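Local coordinates for protein glucose-6-phosphate 1-dehydrogenase (Kluyveromyces lactis, PDB 7E6I) that catalyses the first, rate-limiting step of the oxidative pentose-phosphate pathway, oxidising glucose 6-phosphate to 6-phosphogluconolactone while reducing NADP+ to NADPH, at residues I237-M242 with P445-L450; S278-D283 with W440-P445; D283-G288 with A317-K322. All coordinates share one frame; numbering follows the deposited sequence.

Contact 1 of 3, residues I237-M242 with P445-L450; sequences IIRDVM and PLLNYL. With BG6 (6-O-phosphono-beta-D-glucopyranose), chain B.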
loop_
_atom_site.group_PDB
_atom_site.type_symbol
_atom_site.label_atom_id
_atom_site.label_comp_id
_atom_site.label_asym_id
_atom_site.label_seq_id
_atom_site.Cartn_x
_atom_site.Cartn_y
_atom_site.Cartn_z
ATOM N N ILE A 237 10.710 3.360 10.431
ATOM C CA ILE A 237 10.162 2.262 9.640
ATOM C C ILE A 237 8.699 2.046 9.971
ATOM O O ILE A 237 7.909 1.638 9.108
ATOM C CB ILE A 237 10.983 0.970 9.849
ATOM C CG1 ILE A 237 10.691 -0.041 8.746
ATOM C CG2 ILE A 237 10.700 0.332 11.198
ATOM C CD1 ILE A 237 11.102 0.426 7.388
ATOM N N ILE A 238 8.310 2.331 11.214
ATOM C CA ILE A 238 6.944 2.088 11.634
ATOM C C ILE A 238 5.998 2.991 10.864
ATOM O O ILE A 238 5.031 2.523 10.256
ATOM C CB ILE A 238 6.814 2.264 13.155
ATOM C CG1 ILE A 238 7.744 1.267 13.846
ATOM C CG2 ILE A 238 5.382 2.045 13.590
ATOM C CD1 ILE A 238 7.843 1.442 15.313
ATOM N N ARG A 239 6.285 4.287 10.842
ATOM C CA ARG A 239 5.500 5.210 10.030
ATOM C C ARG A 239 5.630 4.905 8.552
ATOM O O ARG A 239 4.685 5.126 7.789
ATOM C CB ARG A 239 5.960 6.648 10.264
ATOM C CG ARG A 239 5.243 7.378 11.345
ATOM C CD ARG A 239 5.439 8.869 11.195
ATOM N NE ARG A 239 5.177 9.522 12.466
ATOM C CZ ARG A 239 6.071 9.615 13.441
ATOM N NH1 ARG A 239 7.285 9.103 13.270
ATOM N NH2 ARG A 239 5.758 10.228 14.577
ATOM N N ASP A 240 6.800 4.445 8.117
ATOM C CA ASP A 240 7.048 4.356 6.684
ATOM C C ASP A 240 6.179 3.289 6.027
ATOM O O ASP A 240 5.636 3.519 4.945
ATOM C CB ASP A 240 8.528 4.090 6.404
ATOM C CG ASP A 240 8.894 4.358 4.936
ATOM O OD1 ASP A 240 8.334 5.307 4.330
ATOM O OD2 ASP A 240 9.733 3.618 4.383
ATOM N N VAL A 241 6.045 2.109 6.649
ATOM C CA VAL A 241 5.369 0.989 5.990
ATOM C C VAL A 241 4.448 0.210 6.923
ATOM O O VAL A 241 3.575 -0.523 6.457
ATOM C CB VAL A 241 6.379 0.018 5.352
ATOM C CG1 VAL A 241 7.301 0.757 4.363
ATOM C CG2 VAL A 241 7.170 -0.735 6.432
ATOM N N MET A 242 4.636 0.326 8.233
ATOM C CA MET A 242 3.859 -0.524 9.132
ATOM C C MET A 242 2.495 0.081 9.463
ATOM O O MET A 242 1.479 -0.619 9.382
ATOM C CB MET A 242 4.646 -0.818 10.414
ATOM C CG MET A 242 6.086 -1.267 10.147
ATOM S SD MET A 242 7.004 -1.849 11.606
ATOM C CE MET A 242 5.905 -3.149 12.189
ATOM N N PRO A 445 0.264 6.361 20.177
ATOM C CA PRO A 445 0.921 6.152 21.480
ATOM C C PRO A 445 2.262 5.445 21.367
ATOM O O PRO A 445 3.219 5.847 22.033
ATOM C CB PRO A 445 -0.106 5.325 22.260
ATOM C CG PRO A 445 -1.412 5.631 21.611
ATOM C CD PRO A 445 -1.076 5.741 20.149
ATOM N N LEU A 446 2.374 4.408 20.537
ATOM C CA LEU A 446 3.682 3.791 20.355
ATOM C C LEU A 446 4.681 4.798 19.803
ATOM O O LEU A 446 5.824 4.870 20.271
ATOM C CB LEU A 446 3.581 2.585 19.428
ATOM C CG LEU A 446 4.945 1.994 19.047
ATOM C CD1 LEU A 446 5.686 1.509 20.283
ATOM C CD2 LEU A 446 4.816 0.856 18.046
ATOM N N LEU A 447 4.259 5.603 18.822
ATOM C CA LEU A 447 5.187 6.536 18.187
ATOM C C LEU A 447 5.598 7.658 19.135
ATOM O O LEU A 447 6.760 8.081 19.133
ATOM C CB LEU A 447 4.560 7.107 16.920
ATOM C CG LEU A 447 4.477 6.146 15.734
ATOM C CD1 LEU A 447 3.637 6.766 14.620
ATOM C CD2 LEU A 447 5.868 5.845 15.250
ATOM N N ASN A 448 4.651 8.161 19.937
ATOM C CA ASN A 448 4.982 9.135 20.973
ATOM C C ASN A 448 5.987 8.562 21.965
ATOM O O ASN A 448 6.926 9.252 22.384
ATOM C CB ASN A 448 3.719 9.563 21.723
ATOM C CG ASN A 448 2.833 10.468 20.906
ATOM O OD1 ASN A 448 3.246 10.999 19.864
ATOM N ND2 ASN A 448 1.594 10.656 21.377
ATOM N N TYR A 449 5.790 7.307 22.372
ATOM C CA TYR A 449 6.683 6.706 23.351
ATOM C C TYR A 449 8.090 6.550 22.783
ATOM O O TYR A 449 9.070 6.918 23.436
ATOM C CB TYR A 449 6.096 5.374 23.818
ATOM C CG TYR A 449 7.093 4.415 24.413
ATOM C CD1 TYR A 449 7.543 4.563 25.720
ATOM C CD2 TYR A 449 7.570 3.348 23.675
ATOM C CE1 TYR A 449 8.455 3.684 26.264
ATOM C CE2 TYR A 449 8.476 2.464 24.206
ATOM C CZ TYR A 449 8.918 2.636 25.498
ATOM O OH TYR A 449 9.825 1.740 26.010
ATOM N N LEU A 450 8.210 6.062 21.549
ATOM C CA LEU A 450 9.532 5.824 20.978
ATOM C C LEU A 450 10.283 7.128 20.735
ATOM O O LEU A 450 11.507 7.183 20.885
ATOM C CB LEU A 450 9.401 5.052 19.671
ATOM C CG LEU A 450 8.903 3.606 19.740
ATOM C CD1 LEU A 450 8.970 2.958 18.345
ATOM C CD2 LEU A 450 9.701 2.814 20.751
HETATM C C1 BG6 B . 6.913 3.389 0.514
HETATM C C2 BG6 B . 7.988 3.579 1.583
HETATM O O1 BG6 B . 5.650 3.704 0.948
HETATM O O5 BG6 B . 6.886 1.947 0.099
HETATM C C3 BG6 B . 9.321 3.117 1.106
HETATM O O2 BG6 B . 8.075 4.950 1.998
HETATM C C4 BG6 B . 9.284 1.677 0.713
HETATM O O3 BG6 B . 10.309 3.255 2.162
HETATM C C5 BG6 B . 8.203 1.436 -0.342
HETATM O O4 BG6 B . 10.577 1.304 0.220
HETATM C C6 BG6 B . 7.995 -0.020 -0.656
HETATM O O6 BG6 B . 6.968 -0.110 -1.627
HETATM P P BG6 B . 7.043 -1.351 -2.727
HETATM O O1P BG6 B . 7.171 -2.565 -1.827
HETATM O O2P BG6 B . 8.245 -1.144 -3.610
HETATM O O3P BG6 B . 5.809 -1.431 -3.624
#

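Contact 2 of 3, residues S278-D283 with W440-P445; sequences SPIDHD and WKLFTP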
loop_
_atom_site.group_PDB
_atom_site.type_symbol
_atom_site.label_atom_id
_atom_site.label_comp_id
_atom_site.label_asym_id
_atom_site.label_seq_id
_atom_site.Cartn_x
_atom_site.Cartn_y
_atom_site.Cartn_z
ATOM N N SER A 278 -6.473 -4.345 20.444
ATOM C CA SER A 278 -6.103 -3.819 21.743
ATOM C C SER A 278 -5.029 -2.754 21.551
ATOM O O SER A 278 -4.381 -2.715 20.506
ATOM C CB SER A 278 -5.589 -4.942 22.633
ATOM O OG SER A 278 -6.679 -5.772 23.033
ATOM N N PRO A 279 -4.826 -1.868 22.528
ATOM C CA PRO A 279 -3.703 -0.927 22.425
ATOM C C PRO A 279 -2.381 -1.676 22.380
ATOM O O PRO A 279 -2.214 -2.715 23.025
ATOM C CB PRO A 279 -3.818 -0.083 23.699
ATOM C CG PRO A 279 -5.219 -0.259 24.176
ATOM C CD PRO A 279 -5.630 -1.638 23.742
ATOM N N ILE A 280 -1.434 -1.137 21.610
ATOM C CA ILE A 280 -0.118 -1.752 21.525
ATOM C C ILE A 280 0.558 -1.701 22.886
ATOM O O ILE A 280 0.635 -0.645 23.532
ATOM C CB ILE A 280 0.726 -1.040 20.460
ATOM C CG1 ILE A 280 0.008 -1.083 19.106
ATOM C CG2 ILE A 280 2.134 -1.624 20.407
ATOM C CD1 ILE A 280 0.580 -0.161 18.089
ATOM N N ASP A 281 1.044 -2.851 23.331
ATOM C CA ASP A 281 1.911 -2.932 24.497
ATOM C C ASP A 281 3.293 -2.410 24.098
ATOM O O ASP A 281 3.974 -3.017 23.262
ATOM C CB ASP A 281 1.934 -4.379 24.979
ATOM C CG ASP A 281 2.923 -4.631 26.106
ATOM O OD1 ASP A 281 3.474 -3.665 26.686
ATOM O OD2 ASP A 281 3.119 -5.824 26.437
ATOM N N HIS A 282 3.716 -1.272 24.685
ATOM C CA HIS A 282 4.991 -0.663 24.297
ATOM C C HIS A 282 6.203 -1.501 24.685
ATOM O O HIS A 282 7.312 -1.209 24.217
ATOM C CB HIS A 282 5.133 0.733 24.907
ATOM C CG HIS A 282 4.039 1.673 24.509
ATOM N ND1 HIS A 282 3.832 2.883 25.131
ATOM C CD2 HIS A 282 3.088 1.577 23.550
ATOM C CE1 HIS A 282 2.796 3.491 24.580
ATOM N NE2 HIS A 282 2.333 2.725 23.611
ATOM N N ASP A 283 6.023 -2.516 25.527
ATOM C CA ASP A 283 7.093 -3.449 25.827
ATOM C C ASP A 283 7.154 -4.611 24.852
ATOM O O ASP A 283 8.219 -5.216 24.701
ATOM C CB ASP A 283 6.938 -4.009 27.243
ATOM C CG ASP A 283 7.461 -3.057 28.306
ATOM O OD1 ASP A 283 8.620 -2.583 28.180
ATOM O OD2 ASP A 283 6.707 -2.786 29.266
ATOM N N TRP A 440 -4.445 5.728 13.113
ATOM C CA TRP A 440 -3.581 6.659 13.833
ATOM C C TRP A 440 -3.815 6.612 15.342
ATOM O O TRP A 440 -2.857 6.751 16.108
ATOM C CB TRP A 440 -3.753 8.088 13.297
ATOM C CG TRP A 440 -2.924 8.341 12.044
ATOM C CD1 TRP A 440 -3.384 8.712 10.809
ATOM C CD2 TRP A 440 -1.502 8.211 11.919
ATOM N NE1 TRP A 440 -2.339 8.821 9.924
ATOM C CE2 TRP A 440 -1.172 8.514 10.578
ATOM C CE3 TRP A 440 -0.473 7.861 12.811
ATOM C CZ2 TRP A 440 0.139 8.484 10.107
ATOM C CZ3 TRP A 440 0.826 7.829 12.342
ATOM C CH2 TRP A 440 1.121 8.141 10.999
ATOM N N LYS A 441 -5.054 6.373 15.794
ATOM C CA LYS A 441 -5.285 6.209 17.230
ATOM C C LYS A 441 -4.512 5.015 17.775
ATOM O O LYS A 441 -4.089 5.021 18.941
ATOM C CB LYS A 441 -6.781 6.040 17.519
ATOM C CG LYS A 441 -7.560 7.339 17.617
ATOM C CD LYS A 441 -9.063 7.122 17.391
ATOM C CE LYS A 441 -9.856 8.319 17.945
ATOM N NZ LYS A 441 -10.734 9.030 16.966
ATOM N N LEU A 442 -4.301 3.996 16.939
ATOM C CA LEU A 442 -3.604 2.787 17.352
ATOM C C LEU A 442 -2.096 3.010 17.462
ATOM O O LEU A 442 -1.471 2.590 18.443
ATOM C CB LEU A 442 -3.914 1.662 16.359
ATOM C CG LEU A 442 -3.216 0.328 16.606
ATOM C CD1 LEU A 442 -3.594 -0.211 17.981
ATOM C CD2 LEU A 442 -3.537 -0.695 15.521
ATOM N N PHE A 443 -1.496 3.680 16.477
ATOM C CA PHE A 443 -0.045 3.776 16.402
ATOM C C PHE A 443 0.529 5.005 17.094
ATOM O O PHE A 443 1.723 5.011 17.427
ATOM C CB PHE A 443 0.403 3.796 14.946
ATOM C CG PHE A 443 0.564 2.452 14.364
ATOM C CD1 PHE A 443 -0.530 1.762 13.874
ATOM C CD2 PHE A 443 1.805 1.846 14.333
ATOM C CE1 PHE A 443 -0.372 0.478 13.340
ATOM C CE2 PHE A 443 1.964 0.571 13.803
ATOM C CZ PHE A 443 0.882 -0.115 13.316
ATOM N N THR A 444 -0.263 6.054 17.290
ATOM C CA THR A 444 0.307 7.273 17.854
ATOM C C THR A 444 0.914 7.048 19.234
ATOM O O THR A 444 2.053 7.495 19.458
ATOM C CB THR A 444 -0.748 8.382 17.870
ATOM O OG1 THR A 444 -0.947 8.860 16.531
ATOM C CG2 THR A 444 -0.289 9.525 18.762
ATOM N N PRO A 445 0.264 6.361 20.177
ATOM C CA PRO A 445 0.921 6.152 21.480
ATOM C C PRO A 445 2.262 5.445 21.367
ATOM O O PRO A 445 3.219 5.847 22.033
ATOM C CB PRO A 445 -0.106 5.325 22.260
ATOM C CG PRO A 445 -1.412 5.631 21.611
ATOM C CD PRO A 445 -1.076 5.741 20.149
HETATM O O HOH W 1 -2.398 1.511 20.935
#

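Contact 3 of 3, residues D283-G288 with A317-K322; sequences DDILIG and AAIGFK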
loop_
_atom_site.group_PDB
_atom_site.type_symbol
_atom_site.label_atom_id
_atom_site.label_comp_id
_atom_site.label_asym_id
_atom_site.label_seq_id
_atom_site.Cartn_x
_atom_site.Cartn_y
_atom_site.Cartn_z
ATOM N N ASP A 283 6.023 -2.516 25.527
ATOM C CA ASP A 283 7.093 -3.449 25.827
ATOM C C ASP A 283 7.154 -4.611 24.852
ATOM O O ASP A 283 8.219 -5.216 24.701
ATOM C CB ASP A 283 6.938 -4.009 27.243
ATOM C CG ASP A 283 7.461 -3.057 28.306
ATOM O OD1 ASP A 283 8.620 -2.583 28.180
ATOM O OD2 ASP A 283 6.707 -2.786 29.266
ATOM N N ASP A 284 6.048 -4.943 24.188
ATOM C CA ASP A 284 6.013 -6.095 23.295
ATOM C C ASP A 284 6.534 -5.708 21.910
ATOM O O ASP A 284 5.841 -5.803 20.899
ATOM C CB ASP A 284 4.604 -6.664 23.215
ATOM C CG ASP A 284 4.570 -7.974 22.486
ATOM O OD1 ASP A 284 5.637 -8.630 22.464
ATOM O OD2 ASP A 284 3.508 -8.337 21.931
ATOM N N ILE A 285 7.802 -5.312 21.882
ATOM C CA ILE A 285 8.395 -4.607 20.751
ATOM C C ILE A 285 9.859 -5.005 20.594
ATOM O O ILE A 285 10.540 -5.337 21.565
ATOM C CB ILE A 285 8.237 -3.092 20.970
ATOM C CG1 ILE A 285 7.240 -2.550 19.976
ATOM C CG2 ILE A 285 9.569 -2.327 20.979
ATOM C CD1 ILE A 285 5.923 -2.308 20.628
ATOM N N LEU A 286 10.332 -4.999 19.353
ATOM C CA LEU A 286 11.728 -5.294 19.037
ATOM C C LEU A 286 12.181 -4.258 18.022
ATOM O O LEU A 286 11.693 -4.235 16.893
ATOM C CB LEU A 286 11.893 -6.705 18.488
ATOM C CG LEU A 286 13.206 -7.439 18.755
ATOM C CD1 LEU A 286 13.832 -7.951 17.460
ATOM C CD2 LEU A 286 14.185 -6.558 19.502
ATOM N N ILE A 287 13.110 -3.408 18.424
ATOM C CA ILE A 287 13.426 -2.167 17.731
ATOM C C ILE A 287 14.913 -2.174 17.395
ATOM O O ILE A 287 15.742 -2.519 18.244
ATOM C CB ILE A 287 13.004 -0.973 18.611
ATOM C CG1 ILE A 287 11.905 -0.189 17.914
ATOM C CG2 ILE A 287 14.129 -0.147 19.144
ATOM C CD1 ILE A 287 10.687 -1.038 17.775
ATOM N N GLY A 288 15.243 -1.863 16.147
ATOM C CA GLY A 288 16.612 -1.994 15.674
ATOM C C GLY A 288 16.980 -0.887 14.706
ATOM O O GLY A 288 16.123 -0.286 14.056
ATOM N N ALA A 317 11.597 -2.813 12.978
ATOM C CA ALA A 317 10.688 -2.971 14.107
ATOM C C ALA A 317 9.881 -4.251 13.968
ATOM O O ALA A 317 9.380 -4.569 12.886
ATOM C CB ALA A 317 9.726 -1.777 14.234
ATOM N N ALA A 318 9.736 -4.968 15.079
ATOM C CA ALA A 318 8.772 -6.049 15.211
ATOM C C ALA A 318 7.821 -5.654 16.328
ATOM O O ALA A 318 8.273 -5.212 17.389
ATOM C CB ALA A 318 9.461 -7.382 15.503
ATOM N N ILE A 319 6.515 -5.758 16.079
ATOM C CA ILE A 319 5.499 -5.302 17.024
ATOM C C ILE A 319 4.463 -6.398 17.206
ATOM O O ILE A 319 3.985 -6.972 16.222
ATOM C CB ILE A 319 4.803 -4.011 16.555
ATOM C CG1 ILE A 319 5.816 -2.896 16.270
ATOM C CG2 ILE A 319 3.772 -3.571 17.582
ATOM C CD1 ILE A 319 5.210 -1.712 15.466
ATOM N N GLY A 320 4.095 -6.666 18.456
ATOM C CA GLY A 320 3.042 -7.626 18.747
ATOM C C GLY A 320 1.695 -6.927 18.803
ATOM O O GLY A 320 1.581 -5.800 19.283
ATOM N N PHE A 321 0.677 -7.610 18.304
ATOM C CA PHE A 321 -0.674 -7.078 18.276
ATOM C C PHE A 321 -1.634 -8.112 18.830
ATOM O O PHE A 321 -1.386 -9.319 18.753
ATOM C CB PHE A 321 -1.107 -6.714 16.854
ATOM C CG PHE A 321 -0.398 -5.522 16.292
ATOM C CD1 PHE A 321 -0.929 -4.254 16.452
ATOM C CD2 PHE A 321 0.791 -5.672 15.596
ATOM C CE1 PHE A 321 -0.283 -3.150 15.929
ATOM C CE2 PHE A 321 1.448 -4.575 15.075
ATOM C CZ PHE A 321 0.898 -3.303 15.240
ATOM N N LYS A 322 -2.743 -7.625 19.373
ATOM C CA LYS A 322 -3.815 -8.489 19.838
ATOM C C LYS A 322 -5.131 -7.875 19.400
ATOM O O LYS A 322 -5.328 -6.659 19.504
ATOM C CB LYS A 322 -3.804 -8.651 21.356
ATOM C CG LYS A 322 -2.641 -9.498 21.892
ATOM C CD LYS A 322 -2.885 -11.026 21.684
ATOM C CE LYS A 322 -1.725 -11.886 22.261
ATOM N NZ LYS A 322 -2.145 -12.693 23.461
#

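Contact 1 of 3, residues I237-M242 with P445-L450
Ile238 and Arg239 meet Leu446, Leu447 and Leu450 where helices 236-254 and 433-451 of the C-terminal domain pack beside the glucose 6-phosphate site. The axes of the two short segments run roughly antiparallel, at 152°, and come no nearer than 11.3 Å, so the space between them is bridged by branched aliphatic side chains rather than by backbone. Ile238 meets all three leucines. Its CG1 stands anti to the carbonyl carbon (chi1 -60°) and the chain then extends (chi2 173°), which sends CD1 between two of them: it lies 3.6 Å from Leu450 CD1 and 4.1 Å from Leu446 CD2, crossing both side chains at about a right angle. Its other branch, CG2, passes Leu447 CD2, the two side chains sliding by in opposite directions. Leu447 also serves Arg239. Leu447 CD1 touches the aliphatic part of the arginine at CG (3.7 Å) and sits over one face of the guanidinium, offset toward its rim. That polar rim is held by residues just outside the segments and by His157: NE donates to His157 O, while NH1 bonds Ile235 O and forms a salt bridge with Glu451. A leucine in place of Arg239 would probably leave Glu451 without its charged mate and His157 O without this N-H, even if some apolar contact with Leu447 remained. One residue on, Asp240 turns to the sugar, and its OD1 and OD2 accept hydrogen bonds from O2 and O3 of the substrate; both are modelled very short, so their exact lengths are doubtful. The chemistry thus implies two kinds of tie: apolar branches fill the contact between the segments, and the Arg239-Glu451 salt bridge adds a charged link between the same helices at the end of 433-451.

Contact 2 of 3, residues S278-D283 with W440-P445
Leu442 O accepts a hydrogen bond from a water, 2.9 Å away, and is also touched by Ile280 CD1 at 3.4 Å. The same water accepts from Ile280 N, again at 2.9 Å, and so ties 278-283 to 440-445, between which there is no direct hydrogen bond. Leu446 N does not bond back to Leu442 O at the kink made by Pro445, which leaves that carbonyl for the water. Two residues earlier, Trp440 O is gripped twice, by Thr444 N and by Thr444 OG1 (2.9 Å), which approach from opposite faces of its plane; the threonine hydroxyl, which also bonds Leu159 N, thus adds a second bond to the turn just before the kink. Beside the water bridge, Ile280 and Leu442 cross at about a right angle, with Ile280 CG1 3.9 Å from Leu442 CD1. Leu442 has CG anti to the backbone N (chi1 177°), which carries CD1 back toward the loop, where it also meets Ser278 O. Ile280 CD1 lies over one face of the Phe443 ring, 4.4 Å from CD2, a slender methyl suited to a flat aromatic surface. At the outer side Pro445 CB sits at the edge of the His282 ring, in its plane, 3.8 Å from NE2, and the imidazole stacks on Tyr449 of the same helix as the proline. Beyond it the loop turns on Asp281, whose OD1 takes Asp283 N at 3.0 Å from above the carboxylate plane. This is an Asx turn, in the connection between helix 263-276 and strand 285-291, which lies against a helix of the C-terminal domain kinked at Pro445.

Contact 3 of 3, residues D283-G288 with A317-K322
Leu286 and Ala318 form the hydrogen-bonded pair at the middle of an antiparallel beta ladder, in which strands 285-291 and 316-321 are neighbours in the large mixed sheet of the C-terminal domain. Leu286 O takes Ala318 N at 2.8 Å, and Leu286 N gives back to Ala318 O at 2.9 Å. The non-hydrogen-bonded pairs Ile285-Ile319 and Ile287-Ala317 flank it, and there the alpha hydrogens help: Ala317 CA sits 3.2 Å from Leu286 O. These two pairs share a face of the sheet. Ile285 and Ile319 lie side by side, pointing the same way, with Ile285 CD1 3.9 Å from Ile319 CG2, while Ile287 CD1 rests on Ala317 CB at 3.7 Å. That face is covered by helices 236-254 and 433-451, and small Ala317 suits a place where Ile237, Ile238 and Met242 all press on it. Leu286 and Ala318 point to the other face, where helix 471-476 packs on Ala318; Arg336, which binds the second NADP+ in related enzymes, has its side chain about 4 Å from that of Ala318 at the nearest atoms. Where the ladder runs out, Asp284 centres an inverse gamma turn, yet its O still takes Gly320 N at 3.1 Å. Its CG is anti to the backbone N (chi1 -171°), which lays the carboxylate over the glycine. Gly320, with no side chain, lets Asp284 OD2, hydrogen-bonded to His478 NE2, come to 3.3 Å from its CA.

The three contacts lie close together in the C-terminal domain, their centres about 9 to 10 Å apart. Contacts 1 and 3 are buried, whereas contact 2 reaches the surface at its proline and histidine end. Helix 433-451 serves both contacts 1 and 2, which share Pro445; contacts 2 and 3 share Asp283, where the loop passes toward its strand. They meet through Met242 and Leu446 packing on Ile319, Ile238 on Phe443, and Phe443 on Phe321. Chemistry follows place: helix against helix is joined mainly by aliphatic branches, with one leucine over a guanidinium face, loop against helix by a water bridge and mixed packing, strand against strand by direct backbone bonds. Of the three, only contact 1 includes a residue that binds the sugar phosphate, Asp240.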